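6-phosphogluconate dehydrogenase (Decarboxylating) (Geobacter metallireducens, PDB 4E21) probably catalyses the NADP-dependent oxidative decarboxylation of 6-phosphogluconate in the pentose phosphate pathway. Local coordinates at residues L154-E159 against L195-C200. Sequence-based numbering, arbitrary orientation.
Sequences LMIGGE and LGYLHC
The H199 imidazole meets strand 154-157 and the turn after it with its edge. I156 O lies in the ring plane beside H199 CD2, 3.3 Å from that carbon, and H199 NE2 donates a hydrogen bond to G158 O at 2.9 Å. That bond is bent, 139° at the hydrogen, with the acceptor tilted out of the ring plane. With CG anti to the backbone N (chi1 -179°), the imidazole reaches the G158 carbonyl. The Y197 ring also receives its neighbour at an edge: I156 CD1 sits 3.9 Å from Y197 CD2, near the ring plane. Closer to the backbone, L154 CB and Y197 CB touch at 3.7 Å.

The backbones pair in parallel, L154 with Y197, M155 with L198 and I156 with H199, their short axes 25° apart. L154 N donates to G196 O (3.1 Å), L198 N to L154 O, I156 N to L198 O (2.9 Å), and C200 N to I156 O; this ladder joins 197-201, outermost in the chain's mixed sheet, to 153-157, a strand of the NAD-binding domain. L154, I156, Y197 and H199 share one face, where F170 of helix 167-173 packs on L154 and I156, and D167 takes the Y197 hydroxyl. On the other face M155 CB meets C200 SG at 4.0 Å, beside V209 of helix 205-232, while W269 of a second subunit packs on M155.

A leucine at H199 has no N-H for G158 O, so the turn before helix 160-165 would probably be held less firmly to the strand. Because this bond requires a proton on NE2, a neutral ring making it would carry its hydrogen there rather than on ND1, so the contact probably biases the tautomer.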
loop_
_atom_site.group_PDB
_atom_site.type_symbol
_atom_site.label_atom_id
_atom_site.label_comp_id
_atom_site.label_asym_id
_atom_site.label_seq_id
_atom_site.Cartn_x
_atom_site.Cartn_y
_atom_site.Cartn_z
ATOM N N LEU B 154 -20.722 22.692 -3.461
ATOM C CA LEU B 154 -20.878 22.690 -4.925
ATOM C C LEU B 154 -19.585 23.045 -5.636
ATOM O O LEU B 154 -18.966 24.089 -5.373
ATOM C CB LEU B 154 -21.959 23.678 -5.367
ATOM C CG LEU B 154 -23.359 23.428 -4.817
ATOM C CD1 LEU B 154 -24.360 24.430 -5.395
ATOM C CD2 LEU B 154 -23.793 22.017 -5.119
HETATM N N MSE B 155 -19.178 22.163 -6.531
HETATM C CA MSE B 155 -17.957 22.350 -7.280
HETATM C C MSE B 155 -18.345 22.451 -8.752
HETATM O O MSE B 155 -18.896 21.507 -9.337
HETATM C CB MSE B 155 -17.005 21.184 -7.003
HETATM C CG MSE B 155 -16.522 21.130 -5.534
HETATM SE SE MSE B 155 -16.328 19.289 -4.943
HETATM C CE MSE B 155 -18.005 19.062 -3.960
ATOM N N ILE B 156 -18.067 23.619 -9.335
ATOM C CA ILE B 156 -18.701 24.051 -10.577
ATOM C C ILE B 156 -17.690 24.263 -11.694
ATOM O O ILE B 156 -16.689 24.958 -11.506
ATOM C CB ILE B 156 -19.494 25.349 -10.332
ATOM C CG1 ILE B 156 -20.371 25.205 -9.074
ATOM C CG2 ILE B 156 -20.322 25.727 -11.561
ATOM C CD1 ILE B 156 -20.853 26.540 -8.482
ATOM N N GLY B 157 -17.933 23.631 -12.841
ATOM C CA GLY B 157 -17.122 23.857 -14.031
ATOM C C GLY B 157 -17.949 24.390 -15.201
ATOM O O GLY B 157 -19.136 24.075 -15.335
ATOM N N GLY B 158 -17.323 25.184 -16.065
ATOM C CA GLY B 158 -17.993 25.693 -17.253
ATOM C C GLY B 158 -17.718 27.163 -17.499
ATOM O O GLY B 158 -16.884 27.749 -16.817
ATOM N N GLU B 159 -18.408 27.763 -18.467
ATOM C CA GLU B 159 -18.131 29.152 -18.842
ATOM C C GLU B 159 -18.448 30.161 -17.739
ATOM O O GLU B 159 -19.464 30.056 -17.055
ATOM C CB GLU B 159 -18.916 29.527 -20.097
ATOM C CG GLU B 159 -18.355 28.947 -21.389
ATOM C CD GLU B 159 -19.342 29.066 -22.532
ATOM O OE1 GLU B 159 -20.219 29.971 -22.465
ATOM O OE2 GLU B 159 -19.263 28.251 -23.483
ATOM N N LEU B 195 -18.641 30.413 0.988
ATOM C CA LEU B 195 -20.083 30.193 1.023
ATOM C C LEU B 195 -20.411 28.708 0.851
ATOM O O LEU B 195 -21.549 28.275 1.103
ATOM C CB LEU B 195 -20.770 31.024 -0.074
ATOM C CG LEU B 195 -21.162 32.497 0.166
ATOM C CD1 LEU B 195 -20.096 33.249 0.882
ATOM C CD2 LEU B 195 -21.480 33.213 -1.157
ATOM N N GLY B 196 -19.413 27.932 0.412
ATOM C CA GLY B 196 -19.615 26.523 0.138
ATOM C C GLY B 196 -19.953 26.194 -1.321
ATOM O O GLY B 196 -20.462 25.118 -1.617
ATOM N N TYR B 197 -19.663 27.114 -2.237
ATOM C CA TYR B 197 -19.669 26.782 -3.652
ATOM C C TYR B 197 -18.515 27.482 -4.351
ATOM O O TYR B 197 -18.015 28.505 -3.873
ATOM C CB TYR B 197 -21.023 27.088 -4.321
ATOM C CG TYR B 197 -21.367 28.559 -4.449
ATOM C CD1 TYR B 197 -21.871 29.274 -3.360
ATOM C CD2 TYR B 197 -21.208 29.229 -5.665
ATOM C CE1 TYR B 197 -22.197 30.620 -3.472
ATOM C CE2 TYR B 197 -21.540 30.566 -5.792
ATOM C CZ TYR B 197 -22.032 31.255 -4.690
ATOM O OH TYR B 197 -22.359 32.582 -4.808
ATOM N N LEU B 198 -18.073 26.915 -5.470
ATOM C CA LEU B 198 -16.827 27.363 -6.074
ATOM C C LEU B 198 -16.840 27.053 -7.540
ATOM O O LEU B 198 -17.076 25.906 -7.927
ATOM C CB LEU B 198 -15.645 26.602 -5.480
ATOM C CG LEU B 198 -14.274 27.286 -5.418
ATOM C CD1 LEU B 198 -13.139 26.245 -5.571
ATOM C CD2 LEU B 198 -14.101 28.458 -6.390
ATOM N N HIS B 199 -16.559 28.067 -8.348
ATOM C CA HIS B 199 -16.355 27.877 -9.777
ATOM C C HIS B 199 -14.917 27.409 -9.929
ATOM O O HIS B 199 -13.977 28.182 -9.736
ATOM C CB HIS B 199 -16.598 29.182 -10.545
ATOM C CG HIS B 199 -16.434 29.050 -12.018
ATOM N ND1 HIS B 199 -16.266 30.134 -12.852
ATOM C CD2 HIS B 199 -16.408 27.956 -12.818
ATOM C CE1 HIS B 199 -16.148 29.717 -14.100
ATOM N NE2 HIS B 199 -16.227 28.396 -14.107
ATOM N N CYS B 200 -14.749 26.132 -10.252
ATOM C CA CYS B 200 -13.435 25.508 -10.184
ATOM C C CYS B 200 -12.594 25.693 -11.435
ATOM O O CYS B 200 -11.368 25.589 -11.378
ATOM C CB CYS B 200 -13.599 24.028 -9.881
ATOM S SG CYS B 200 -14.186 23.729 -8.192
#